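Local coordinates for peptidoglycan-recognition protein SD (Drosophila melanogaster, PDB 2RKQ), which binds peptidoglycan of Gram-positive bacteria and activates the Toll pathway in innate immunity, at residues E121-A126 and A130-G135; D117-L122 and Q159-W164; Q47-L52 and A101-F106; R109-E114 and Y155-Q160. All coordinates share one frame; numbering follows the deposited sequence.

Contact 1: E121-A126 and A130-G135; sequences ELLEQA and AQLVEG
A126 O accepts two backbone hydrogen bonds from the chain that follows the helix, one from Q131 N at 2.8 Å and one from L132 N at 3.1 Å. The first donor lies nearly in line with the carbonyl bond, with a C=O...N angle of 160°, while the second stands well above the carbonyl plane. Both bonds are bent at the hydrogen, to about 145°. The double grip ties the last turn of the helix to the start of the short strand 132-133.

Apolar contacts continue the seam on the buried side. A126 CB meets L132 CB at 3.9 Å, and CD2 of L123 touches CD2 of L132 at 3.7 Å, the two leucines crossing at a slant. L132 reaches its partner because CG stands anti to the backbone N (chi1 -175°), which brings the end of the side chain, CD2, to L123. Both leucines also touch A29 of strand 26-33. Beside them Q131 CB lies 3.6 Å from A126 O. The backbone of Q131 is in turn hydrogen-bonded to L26.

The turn is a Schellman motif, with A130, of positive phi, as the C-prime residue: Q131 N to A126 O is the longer-range bond of the pair that ends helix 113-128, and A130 N to the carbonyl of the residue after A126 is the other.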
loop_
_atom_site.group_PDB
_atom_site.type_symbol
_atom_site.label_atom_id
_atom_site.label_comp_id
_atom_site.label_asym_id
_atom_site.label_seq_id
_atom_site.Cartn_x
_atom_site.Cartn_y
_atom_site.Cartn_z
ATOM N N GLU A 121 -5.592 7.747 -8.500
ATOM C CA GLU A 121 -4.660 8.754 -8.988
ATOM C C GLU A 121 -3.227 8.280 -8.783
ATOM O O GLU A 121 -2.351 8.497 -9.635
ATOM C CB GLU A 121 -4.891 10.094 -8.268
ATOM C CG GLU A 121 -6.204 10.752 -8.654
ATOM C CD GLU A 121 -6.765 11.660 -7.585
ATOM O OE1 GLU A 121 -6.012 12.042 -6.674
ATOM O OE2 GLU A 121 -7.978 11.995 -7.667
ATOM N N LEU A 122 -2.984 7.600 -7.670
ATOM C CA LEU A 122 -1.659 7.061 -7.411
ATOM C C LEU A 122 -1.241 6.005 -8.423
ATOM O O LEU A 122 -0.099 6.006 -8.873
ATOM C CB LEU A 122 -1.636 6.482 -6.004
ATOM C CG LEU A 122 -0.353 5.750 -5.616
ATOM C CD1 LEU A 122 0.793 6.733 -5.573
ATOM C CD2 LEU A 122 -0.557 5.095 -4.264
ATOM N N LEU A 123 -2.157 5.105 -8.788
ATOM C CA LEU A 123 -1.836 4.102 -9.783
ATOM C C LEU A 123 -1.475 4.756 -11.104
ATOM O O LEU A 123 -0.487 4.389 -11.737
ATOM C CB LEU A 123 -2.998 3.123 -9.954
ATOM C CG LEU A 123 -3.189 2.188 -8.759
ATOM C CD1 LEU A 123 -4.561 1.535 -8.781
ATOM C CD2 LEU A 123 -2.057 1.149 -8.727
ATOM N N GLU A 124 -2.271 5.736 -11.505
ATOM C CA GLU A 124 -1.991 6.471 -12.742
ATOM C C GLU A 124 -0.617 7.119 -12.678
ATOM O O GLU A 124 0.166 7.048 -13.639
ATOM C CB GLU A 124 -3.061 7.519 -12.995
ATOM C CG GLU A 124 -2.838 8.279 -14.301
ATOM C CD GLU A 124 -3.735 9.481 -14.450
ATOM O OE1 GLU A 124 -3.472 10.311 -15.346
ATOM O OE2 GLU A 124 -4.689 9.619 -13.661
ATOM N N GLN A 125 -0.328 7.743 -11.542
ATOM C CA GLN A 125 0.952 8.399 -11.353
ATOM C C GLN A 125 2.119 7.411 -11.358
ATOM O O GLN A 125 3.160 7.673 -11.943
ATOM C CB GLN A 125 0.913 9.166 -10.043
ATOM C CG GLN A 125 2.212 9.852 -9.694
ATOM C CD GLN A 125 1.993 10.906 -8.647
ATOM O OE1 GLN A 125 2.308 10.709 -7.464
ATOM N NE2 GLN A 125 1.398 12.009 -9.053
ATOM N N ALA A 126 1.932 6.278 -10.701
ATOM C CA ALA A 126 2.975 5.267 -10.664
ATOM C C ALA A 126 3.304 4.772 -12.075
ATOM O O ALA A 126 4.474 4.517 -12.387
ATOM C CB ALA A 126 2.553 4.103 -9.773
ATOM N N ALA A 130 6.966 5.472 -14.211
ATOM C CA ALA A 130 7.699 4.220 -14.475
ATOM C C ALA A 130 7.953 3.393 -13.212
ATOM O O ALA A 130 8.927 2.649 -13.141
ATOM C CB ALA A 130 9.031 4.497 -15.197
ATOM N N GLN A 131 7.087 3.548 -12.207
ATOM C CA GLN A 131 7.178 2.710 -11.007
ATOM C C GLN A 131 6.390 1.428 -11.225
ATOM O O GLN A 131 6.704 0.382 -10.654
ATOM C CB GLN A 131 6.636 3.446 -9.779
ATOM C CG GLN A 131 7.458 4.664 -9.415
ATOM C CD GLN A 131 6.880 5.462 -8.282
ATOM O OE1 GLN A 131 7.439 6.499 -7.903
ATOM N NE2 GLN A 131 5.762 5.006 -7.733
ATOM N N LEU A 132 5.373 1.533 -12.080
ATOM C CA LEU A 132 4.445 0.456 -12.350
ATOM C C LEU A 132 4.284 0.353 -13.859
ATOM O O LEU A 132 4.182 1.370 -14.535
ATOM C CB LEU A 132 3.110 0.811 -11.692
ATOM C CG LEU A 132 1.969 -0.207 -11.705
ATOM C CD1 LEU A 132 2.300 -1.521 -10.982
ATOM C CD2 LEU A 132 0.726 0.443 -11.097
ATOM N N VAL A 133 4.295 -0.866 -14.395
ATOM C CA VAL A 133 4.119 -1.016 -15.827
ATOM C C VAL A 133 2.720 -0.585 -16.228
ATOM O O VAL A 133 1.786 -0.636 -15.412
ATOM C CB VAL A 133 4.331 -2.466 -16.311
ATOM C CG1 VAL A 133 5.712 -2.976 -15.926
ATOM C CG2 VAL A 133 3.279 -3.378 -15.774
ATOM N N GLU A 134 2.562 -0.154 -17.477
ATOM C CA GLU A 134 1.249 0.250 -17.927
ATOM C C GLU A 134 0.272 -0.926 -17.917
ATOM O O GLU A 134 -0.858 -0.796 -17.437
ATOM C CB GLU A 134 1.319 0.883 -19.316
ATOM C CG GLU A 134 -0.021 1.475 -19.753
ATOM C CD GLU A 134 -0.048 1.901 -21.202
ATOM O OE1 GLU A 134 0.549 1.202 -22.041
ATOM O OE2 GLU A 134 -0.711 2.927 -21.470
ATOM N N GLY A 135 0.717 -2.082 -18.427
ATOM C CA GLY A 135 -0.128 -3.277 -18.462
ATOM C C GLY A 135 -0.013 -4.033 -17.157
ATOM O O GLY A 135 0.327 -5.216 -17.154
#

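Contact 2: D117-L122 and Q159-W164; sequences DAAKEL and QQWPNW
W161 and K120 both carry CG beside the backbone N and anti to the carbonyl carbon (chi1 -67° and -62°), and the extended lysine chain thereby runs across one face of the indole at about a right angle. K120 CG sits over the six-membered ring, 4.2 Å from its centroid and only 9° off the normal, a CH-pi contact. Farther along, K120 CE lies over the same face toward the rim, 3.4 Å from W161 NE1. The aliphatic part of the lysine thus lies on the ring while its ammonium goes past it. One water bridges the polar ends, accepting from K120 NZ and from W161 NE1, each at 2.9 Å. A119 CB meets the far end of the indole obliquely, 3.7 Å from W161 CH2. Replacing W161 by an alanine would probably open a gap beside A119 and leave the K120 methylenes without the ring and the water without its indole donor. The indole fills the space between helix 113-128 and the chain following helix 152-158, where W161 begins a type II turn closed by W164. It also touches L138 of strand 136-140, while A119 packs on F102 of strand 97-102 and I71 of strand 69-71.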
loop_
_atom_site.group_PDB
_atom_site.type_symbol
_atom_site.label_atom_id
_atom_site.label_comp_id
_atom_site.label_asym_id
_atom_site.label_seq_id
_atom_site.Cartn_x
_atom_site.Cartn_y
_atom_site.Cartn_z
ATOM N N ASP A 117 -10.200 7.797 -4.444
ATOM C CA ASP A 117 -9.710 8.675 -5.518
ATOM C C ASP A 117 -8.193 8.727 -5.503
ATOM O O ASP A 117 -7.552 8.629 -6.538
ATOM C CB ASP A 117 -10.223 10.095 -5.357
ATOM C CG ASP A 117 -11.694 10.234 -5.667
ATOM O OD1 ASP A 117 -12.318 9.304 -6.251
ATOM O OD2 ASP A 117 -12.217 11.311 -5.329
ATOM N N ALA A 118 -7.629 8.896 -4.308
ATOM C CA ALA A 118 -6.187 8.988 -4.133
ATOM C C ALA A 118 -5.488 7.725 -4.665
ATOM O O ALA A 118 -4.457 7.821 -5.355
ATOM C CB ALA A 118 -5.860 9.214 -2.661
ATOM N N ALA A 119 -6.055 6.551 -4.376
ATOM C CA ALA A 119 -5.488 5.292 -4.878
ATOM C C ALA A 119 -5.501 5.235 -6.404
ATOM O O ALA A 119 -4.517 4.846 -7.016
ATOM C CB ALA A 119 -6.239 4.099 -4.294
ATOM N N LYS A 120 -6.613 5.619 -7.025
ATOM C CA LYS A 120 -6.681 5.579 -8.498
ATOM C C LYS A 120 -5.699 6.573 -9.113
ATOM O O LYS A 120 -5.037 6.277 -10.115
ATOM C CB LYS A 120 -8.100 5.858 -8.982
ATOM C CG LYS A 120 -9.068 4.809 -8.499
ATOM C CD LYS A 120 -10.521 5.243 -8.656
ATOM C CE LYS A 120 -11.425 4.194 -8.047
ATOM N NZ LYS A 120 -12.862 4.597 -8.142
ATOM N N GLU A 121 -5.592 7.747 -8.500
ATOM C CA GLU A 121 -4.660 8.754 -8.988
ATOM C C GLU A 121 -3.227 8.280 -8.783
ATOM O O GLU A 121 -2.351 8.497 -9.635
ATOM C CB GLU A 121 -4.891 10.094 -8.268
ATOM C CG GLU A 121 -6.204 10.752 -8.654
ATOM C CD GLU A 121 -6.765 11.660 -7.585
ATOM O OE1 GLU A 121 -6.012 12.042 -6.674
ATOM O OE2 GLU A 121 -7.978 11.995 -7.667
ATOM N N LEU A 122 -2.984 7.600 -7.670
ATOM C CA LEU A 122 -1.659 7.061 -7.411
ATOM C C LEU A 122 -1.241 6.005 -8.423
ATOM O O LEU A 122 -0.099 6.006 -8.873
ATOM C CB LEU A 122 -1.636 6.482 -6.004
ATOM C CG LEU A 122 -0.353 5.750 -5.616
ATOM C CD1 LEU A 122 0.793 6.733 -5.573
ATOM C CD2 LEU A 122 -0.557 5.095 -4.264
ATOM N N GLN A 159 -11.798 -5.069 -7.399
ATOM C CA GLN A 159 -12.076 -6.016 -8.488
ATOM C C GLN A 159 -12.714 -5.328 -9.680
ATOM O O GLN A 159 -12.728 -5.876 -10.786
ATOM C CB GLN A 159 -13.020 -7.117 -8.024
ATOM C CG GLN A 159 -12.410 -8.112 -7.066
ATOM C CD GLN A 159 -13.367 -9.223 -6.755
ATOM O OE1 GLN A 159 -13.156 -10.374 -7.156
ATOM N NE2 GLN A 159 -14.440 -8.892 -6.072
ATOM N N GLN A 160 -13.301 -4.159 -9.449
ATOM C CA GLN A 160 -13.943 -3.422 -10.531
ATOM C C GLN A 160 -13.013 -2.456 -11.253
ATOM O O GLN A 160 -13.391 -1.885 -12.288
ATOM C CB GLN A 160 -15.148 -2.612 -10.034
ATOM C CG GLN A 160 -16.147 -3.414 -9.232
ATOM C CD GLN A 160 -17.219 -2.555 -8.545
ATOM O OE1 GLN A 160 -18.308 -3.048 -8.238
ATOM N NE2 GLN A 160 -16.913 -1.284 -8.288
ATOM N N TRP A 161 -11.827 -2.238 -10.692
ATOM C CA TRP A 161 -10.883 -1.292 -11.254
ATOM C C TRP A 161 -10.184 -1.842 -12.486
ATOM O O TRP A 161 -10.058 -3.061 -12.652
ATOM C CB TRP A 161 -9.812 -0.941 -10.219
ATOM C CG TRP A 161 -10.309 -0.174 -9.039
ATOM C CD1 TRP A 161 -11.606 0.132 -8.723
ATOM C CD2 TRP A 161 -9.501 0.332 -7.978
ATOM N NE1 TRP A 161 -11.647 0.833 -7.532
ATOM C CE2 TRP A 161 -10.369 0.958 -7.051
ATOM C CE3 TRP A 161 -8.121 0.321 -7.720
ATOM C CZ2 TRP A 161 -9.900 1.570 -5.884
ATOM C CZ3 TRP A 161 -7.652 0.931 -6.556
ATOM C CH2 TRP A 161 -8.545 1.540 -5.653
ATOM N N PRO A 162 -9.688 -0.936 -13.345
ATOM C CA PRO A 162 -8.917 -1.369 -14.494
ATOM C C PRO A 162 -7.747 -2.249 -14.080
ATOM O O PRO A 162 -7.094 -2.010 -13.051
ATOM C CB PRO A 162 -8.414 -0.061 -15.100
ATOM C CG PRO A 162 -9.379 0.987 -14.625
ATOM C CD PRO A 162 -9.840 0.529 -13.281
ATOM N N ASN A 163 -7.541 -3.294 -14.870
ATOM C CA ASN A 163 -6.410 -4.205 -14.731
ATOM C C ASN A 163 -6.507 -5.178 -13.574
ATOM O O ASN A 163 -5.563 -5.915 -13.320
ATOM C CB ASN A 163 -5.080 -3.457 -14.661
ATOM C CG ASN A 163 -4.682 -2.874 -15.979
ATOM O OD1 ASN A 163 -5.070 -3.366 -17.037
ATOM N ND2 ASN A 163 -3.871 -1.830 -15.930
ATOM N N TRP A 164 -7.639 -5.205 -12.870
ATOM C CA TRP A 164 -7.794 -6.244 -11.880
ATOM C C TRP A 164 -7.689 -7.605 -12.557
ATOM O O TRP A 164 -8.274 -7.825 -13.630
ATOM C CB TRP A 164 -9.098 -6.127 -11.099
ATOM C CG TRP A 164 -9.185 -7.255 -10.117
ATOM C CD1 TRP A 164 -8.484 -7.376 -8.939
ATOM C CD2 TRP A 164 -9.963 -8.453 -10.246
ATOM N NE1 TRP A 164 -8.792 -8.580 -8.328
ATOM C CE2 TRP A 164 -9.692 -9.256 -9.111
ATOM C CE3 TRP A 164 -10.850 -8.933 -11.217
ATOM C CZ2 TRP A 164 -10.289 -10.505 -8.909
ATOM C CZ3 TRP A 164 -11.450 -10.181 -11.018
ATOM C CH2 TRP A 164 -11.161 -10.950 -9.870
HETATM O O HOH W 1 -13.963 2.419 -6.650
#

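Contact 3: Q47-L52 and A101-F106; sequences QHMRNL and AFIGNF. Unlike the reference sequence in segment 47-52: R50 (reference Gln).
I103 sends its two branches to different residues of one helix, its CD1 to M49 and its CG2 to H48. The contact packs helix 42-58 against the end of strand 97-102 in the mixed sheet of the amidase-like PGRP fold. M49 SD approaches I103 CD1 to 3.9 Å, an apolar contact in which the two side chains cross at about a right angle. The methionine is folded back at both outer torsions (chi2 -66°, chi3 -61°), which keeps its sulfur close to the helix where the isoleucine arrives. At the preceding residue, CG2 of I103 lies obliquely to the imidazole of H48, a looser van der Waals approach of a methyl to the ring.

The next shell sets the positions of both sides. M49 also packs on W10 and on L70 of strand 69-71, and L70 touches L52 and A101 as well. The backbone of I103 is hydrogen-bonded to I71, so the isoleucine is still held to the neighbouring strand where the chain begins to leave the sheet. Just beyond it, G104 N bonds to T34 OG1. The backbone angles of G104 alone call for glycine, because a CB would be jammed against the preceding carbonyl oxygen; it would also collide with F106 CZ. At the helix side of the contact, H48 ND1 stands 4.0 Å from I103 CG2.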
loop_
_atom_site.group_PDB
_atom_site.type_symbol
_atom_site.label_atom_id
_atom_site.label_comp_id
_atom_site.label_asym_id
_atom_site.label_seq_id
_atom_site.Cartn_x
_atom_site.Cartn_y
_atom_site.Cartn_z
ATOM N N GLN A 47 0.196 9.956 12.622
ATOM C CA GLN A 47 0.551 9.169 13.790
ATOM C C GLN A 47 0.343 7.688 13.523
ATOM O O GLN A 47 1.156 6.854 13.943
ATOM C CB GLN A 47 -0.238 9.604 15.018
ATOM C CG GLN A 47 0.274 8.953 16.326
ATOM C CD GLN A 47 1.783 9.165 16.557
ATOM O OE1 GLN A 47 2.563 8.203 16.629
ATOM N NE2 GLN A 47 2.199 10.422 16.644
ATOM N N HIS A 48 -0.724 7.348 12.807
ATOM C CA HIS A 48 -0.958 5.955 12.439
ATOM C C HIS A 48 0.179 5.442 11.567
ATOM O O HIS A 48 0.588 4.289 11.691
ATOM C CB HIS A 48 -2.294 5.802 11.708
ATOM C CG HIS A 48 -3.472 5.772 12.633
ATOM N ND1 HIS A 48 -4.555 4.940 12.440
ATOM C CD2 HIS A 48 -3.731 6.470 13.762
ATOM C CE1 HIS A 48 -5.430 5.128 13.413
ATOM N NE2 HIS A 48 -4.958 6.055 14.223
ATOM N N MET A 49 0.704 6.303 10.702
ATOM C CA MET A 49 1.854 5.918 9.881
ATOM C C MET A 49 3.061 5.547 10.742
ATOM O O MET A 49 3.677 4.498 10.543
ATOM C CB MET A 49 2.243 7.046 8.918
ATOM C CG MET A 49 1.328 7.195 7.702
ATOM S SD MET A 49 1.458 5.762 6.615
ATOM C CE MET A 49 3.175 5.851 6.169
ATOM N N ARG A 50 3.399 6.404 11.699
ATOM C CA ARG A 50 4.524 6.098 12.575
ATOM C C ARG A 50 4.256 4.869 13.427
ATOM O O ARG A 50 5.151 4.037 13.622
ATOM C CB ARG A 50 4.882 7.298 13.439
ATOM C CG ARG A 50 5.490 8.430 12.624
ATOM C CD ARG A 50 5.920 9.570 13.498
ATOM N NE ARG A 50 4.789 10.238 14.129
ATOM C CZ ARG A 50 4.033 11.161 13.541
ATOM N NH1 ARG A 50 4.267 11.529 12.297
ATOM N NH2 ARG A 50 3.032 11.710 14.204
ATOM N N ASN A 51 3.029 4.720 13.912
ATOM C CA ASN A 51 2.704 3.572 14.745
ATOM C C ASN A 51 2.789 2.278 13.958
ATOM O O ASN A 51 3.286 1.274 14.465
ATOM C CB ASN A 51 1.333 3.730 15.401
ATOM C CG ASN A 51 1.310 4.843 16.425
ATOM O OD1 ASN A 51 2.350 5.354 16.824
ATOM N ND2 ASN A 51 0.110 5.230 16.849
ATOM N N LEU A 52 2.331 2.298 12.713
ATOM C CA LEU A 52 2.438 1.120 11.868
ATOM C C LEU A 52 3.889 0.798 11.560
ATOM O O LEU A 52 4.301 -0.359 11.655
ATOM C CB LEU A 52 1.657 1.276 10.566
ATOM C CG LEU A 52 1.646 0.003 9.719
ATOM C CD1 LEU A 52 1.031 -1.197 10.461
ATOM C CD2 LEU A 52 0.920 0.268 8.418
ATOM N N ALA A 101 -1.389 0.174 0.756
ATOM C CA ALA A 101 -2.298 -0.198 1.842
ATOM C C ALA A 101 -3.167 0.967 2.241
ATOM O O ALA A 101 -2.676 2.076 2.473
ATOM C CB ALA A 101 -1.524 -0.710 3.060
ATOM N N PHE A 102 -4.471 0.720 2.299
ATOM C CA PHE A 102 -5.366 1.700 2.861
ATOM C C PHE A 102 -5.312 1.569 4.369
ATOM O O PHE A 102 -5.410 0.458 4.927
ATOM C CB PHE A 102 -6.790 1.426 2.401
ATOM C CG PHE A 102 -7.083 1.849 0.988
ATOM C CD1 PHE A 102 -6.614 1.111 -0.094
ATOM C CD2 PHE A 102 -7.891 2.967 0.750
ATOM C CE1 PHE A 102 -6.910 1.498 -1.390
ATOM C CE2 PHE A 102 -8.200 3.361 -0.549
ATOM C CZ PHE A 102 -7.720 2.624 -1.617
ATOM N N ILE A 103 -5.160 2.710 5.024
ATOM C CA ILE A 103 -5.123 2.715 6.481
ATOM C C ILE A 103 -6.554 2.552 6.981
ATOM O O ILE A 103 -7.441 3.347 6.627
ATOM C CB ILE A 103 -4.514 4.010 7.042
ATOM C CG1 ILE A 103 -3.068 4.172 6.529
ATOM C CG2 ILE A 103 -4.603 3.984 8.587
ATOM C CD1 ILE A 103 -2.445 5.527 6.806
ATOM N N GLY A 104 -6.749 1.513 7.790
ATOM C CA GLY A 104 -8.064 1.181 8.335
ATOM C C GLY A 104 -8.446 -0.260 8.095
ATOM O O GLY A 104 -7.632 -1.058 7.634
ATOM N N ASN A 105 -9.703 -0.584 8.407
ATOM C CA ASN A 105 -10.209 -1.925 8.233
ATOM C C ASN A 105 -11.448 -1.859 7.366
ATOM O O ASN A 105 -12.466 -1.266 7.746
ATOM C CB ASN A 105 -10.522 -2.595 9.571
ATOM C CG ASN A 105 -10.834 -4.068 9.406
ATOM O OD1 ASN A 105 -11.711 -4.448 8.626
ATOM N ND2 ASN A 105 -10.085 -4.904 10.099
ATOM N N PHE A 106 -11.352 -2.471 6.195
ATOM C CA PHE A 106 -12.396 -2.321 5.190
ATOM C C PHE A 106 -13.078 -3.632 4.867
ATOM O O PHE A 106 -13.507 -3.877 3.740
ATOM C CB PHE A 106 -11.805 -1.579 3.988
ATOM C CG PHE A 106 -11.210 -0.284 4.389
ATOM C CD1 PHE A 106 -9.829 -0.112 4.473
ATOM C CD2 PHE A 106 -12.038 0.734 4.832
ATOM C CE1 PHE A 106 -9.307 1.091 4.927
ATOM C CE2 PHE A 106 -11.533 1.925 5.285
ATOM C CZ PHE A 106 -10.159 2.112 5.340
#

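Contact 4: R109-E114 and Y155-Q160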
loop_
_atom_site.group_PDB
_atom_site.type_symbol
_atom_site.label_atom_id
_atom_site.label_comp_id
_atom_site.label_asym_id
_atom_site.label_seq_id
_atom_site.Cartn_x
_atom_site.Cartn_y
_atom_site.Cartn_z
ATOM N N ARG A 109 -16.988 -1.909 5.591
ATOM C CA ARG A 109 -17.309 -0.687 4.897
ATOM C C ARG A 109 -16.134 -0.318 4.009
ATOM O O ARG A 109 -14.988 -0.698 4.300
ATOM C CB ARG A 109 -17.620 0.432 5.895
ATOM C CG ARG A 109 -16.430 0.974 6.644
ATOM C CD ARG A 109 -16.844 2.067 7.643
ATOM N NE ARG A 109 -17.317 3.294 6.997
ATOM C CZ ARG A 109 -17.988 4.260 7.619
ATOM N NH1 ARG A 109 -18.277 4.150 8.917
ATOM N NH2 ARG A 109 -18.377 5.337 6.946
ATOM N N ALA A 110 -16.431 0.392 2.928
ATOM C CA ALA A 110 -15.414 0.874 1.988
ATOM C C ALA A 110 -14.624 2.032 2.578
ATOM O O ALA A 110 -15.125 2.753 3.450
ATOM C CB ALA A 110 -16.072 1.318 0.688
ATOM N N PRO A 111 -13.382 2.235 2.090
ATOM C CA PRO A 111 -12.668 3.464 2.402
ATOM C C PRO A 111 -13.465 4.684 1.920
ATOM O O PRO A 111 -14.363 4.551 1.062
ATOM C CB PRO A 111 -11.383 3.344 1.572
ATOM C CG PRO A 111 -11.195 1.852 1.371
ATOM C CD PRO A 111 -12.595 1.338 1.215
ATOM N N ASN A 112 -13.107 5.844 2.460
ATOM C CA ASN A 112 -13.683 7.127 2.053
ATOM C C ASN A 112 -13.424 7.385 0.574
ATOM O O ASN A 112 -12.406 6.950 0.033
ATOM C CB ASN A 112 -13.055 8.262 2.879
ATOM C CG ASN A 112 -13.356 8.151 4.364
ATOM O OD1 ASN A 112 -14.313 7.488 4.778
ATOM N ND2 ASN A 112 -12.557 8.820 5.173
ATOM N N LYS A 113 -14.320 8.124 -0.073
ATOM C CA LYS A 113 -14.139 8.465 -1.482
ATOM C C LYS A 113 -12.784 9.111 -1.738
ATOM O O LYS A 113 -12.132 8.789 -2.736
ATOM C CB LYS A 113 -15.260 9.387 -1.993
ATOM C CG LYS A 113 -14.988 9.968 -3.382
ATOM C CD LYS A 113 -16.061 10.935 -3.813
ATOM C CE LYS A 113 -15.850 11.379 -5.238
ATOM N NZ LYS A 113 -14.713 12.324 -5.403
ATOM N N GLU A 114 -12.354 10.018 -0.858
ATOM C CA GLU A 114 -11.074 10.703 -1.056
ATOM C C GLU A 114 -9.921 9.711 -1.086
ATOM O O GLU A 114 -8.971 9.891 -1.833
ATOM C CB GLU A 114 -10.820 11.735 0.027
ATOM C CG GLU A 114 -11.701 12.951 -0.091
ATOM C CD GLU A 114 -13.072 12.683 0.451
ATOM O OE1 GLU A 114 -13.213 11.729 1.267
ATOM O OE2 GLU A 114 -14.011 13.426 0.066
ATOM N N TYR A 155 -11.989 -5.030 -1.250
ATOM C CA TYR A 155 -11.699 -6.002 -2.305
ATOM C C TYR A 155 -12.747 -5.966 -3.409
ATOM O O TYR A 155 -12.401 -5.956 -4.586
ATOM C CB TYR A 155 -11.579 -7.410 -1.739
ATOM C CG TYR A 155 -11.137 -8.427 -2.759
ATOM C CD1 TYR A 155 -11.999 -9.448 -3.157
ATOM C CD2 TYR A 155 -9.876 -8.346 -3.357
ATOM C CE1 TYR A 155 -11.602 -10.391 -4.096
ATOM C CE2 TYR A 155 -9.468 -9.288 -4.295
ATOM C CZ TYR A 155 -10.345 -10.298 -4.657
ATOM O OH TYR A 155 -9.946 -11.233 -5.589
ATOM N N ALA A 156 -14.016 -5.862 -3.029
ATOM C CA ALA A 156 -15.101 -5.813 -4.026
ATOM C C ALA A 156 -14.957 -4.619 -4.962
ATOM O O ALA A 156 -15.280 -4.697 -6.160
ATOM C CB ALA A 156 -16.428 -5.756 -3.339
ATOM N N LEU A 157 -14.477 -3.509 -4.410
ATOM C CA LEU A 157 -14.271 -2.305 -5.196
ATOM C C LEU A 157 -13.097 -2.471 -6.160
ATOM O O LEU A 157 -13.224 -2.178 -7.361
ATOM C CB LEU A 157 -14.058 -1.088 -4.285
ATOM C CG LEU A 157 -15.251 -0.630 -3.449
ATOM C CD1 LEU A 157 -14.802 0.525 -2.546
ATOM C CD2 LEU A 157 -16.423 -0.207 -4.355
ATOM N N ILE A 158 -11.960 -2.949 -5.644
ATOM C CA ILE A 158 -10.772 -3.034 -6.497
ATOM C C ILE A 158 -10.974 -4.046 -7.627
ATOM O O ILE A 158 -10.415 -3.887 -8.704
ATOM C CB ILE A 158 -9.448 -3.286 -5.711
ATOM C CG1 ILE A 158 -9.399 -4.677 -5.105
ATOM C CG2 ILE A 158 -9.257 -2.233 -4.646
ATOM C CD1 ILE A 158 -8.416 -5.591 -5.761
ATOM N N GLN A 159 -11.798 -5.069 -7.399
ATOM C CA GLN A 159 -12.076 -6.016 -8.488
ATOM C C GLN A 159 -12.714 -5.328 -9.680
ATOM O O GLN A 159 -12.728 -5.876 -10.786
ATOM C CB GLN A 159 -13.020 -7.117 -8.024
ATOM C CG GLN A 159 -12.410 -8.112 -7.066
ATOM C CD GLN A 159 -13.367 -9.223 -6.755
ATOM O OE1 GLN A 159 -13.156 -10.374 -7.156
ATOM N NE2 GLN A 159 -14.440 -8.892 -6.072
ATOM N N GLN A 160 -13.301 -4.159 -9.449
ATOM C CA GLN A 160 -13.943 -3.422 -10.531
ATOM C C GLN A 160 -13.013 -2.456 -11.253
ATOM O O GLN A 160 -13.391 -1.885 -12.288
ATOM C CB GLN A 160 -15.148 -2.612 -10.034
ATOM C CG GLN A 160 -16.147 -3.414 -9.232
ATOM C CD GLN A 160 -17.219 -2.555 -8.545
ATOM O OE1 GLN A 160 -18.308 -3.048 -8.238
ATOM N NE2 GLN A 160 -16.913 -1.284 -8.288
#
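L157 is directed from helix 152-158 toward the loop before helix 113-128, and its CD1 methyl makes the closest approach, 3.6 Å from A110 CB. The CB of A110 is likewise directed at the helix, but the methyl of L157 comes up to it at a slant. L157 CG is anti to the carbonyl carbon (chi1 -67°) and CD1 continues the chain outward (chi2 176°), giving the leucine its full reach toward the loop. The same methyl lies more loosely against the proline ring, 4.4 Å from P111 CD. P111 presents this ring atom from the flank, its own CB being turned across the line of approach. A single leucine methyl therefore serves both loop residues, and the contact is small and wholly apolar.

The backbone of L157 accepts a hydrogen bond at its O from Q160 N, at 2.9 Å, where the helix gives way to the following chain. L157 and P111 both touch L116 of helix 113-128, and P111 also packs on F106, so the contact joins the start of that helix to helix 152-158, next to the loop that follows strand 97-102.

In the fold
Contacts 1, 2 and 4 all draw on helix 113-128: contact 4 at its start, contact 2 along its middle and contact 1 at its end. Contacts 2 and 4 have centres about 9 Å apart and share Q159 and Q160; contacts 1 and 2, about 10 Å apart, share E121 and L122. Contact 3 comes first along the chain and stands on the other side of the molecular centre from contact 1, about 22 Å away between centres; contact 1 is nested inside the loop closed by contact 4. Contact 3 meets contacts 2 and 4 through F102, and contact 4 also through F106. The mixed sheet lies between helix 42-58 and helix 113-128, with the C-terminal region packed on the latter.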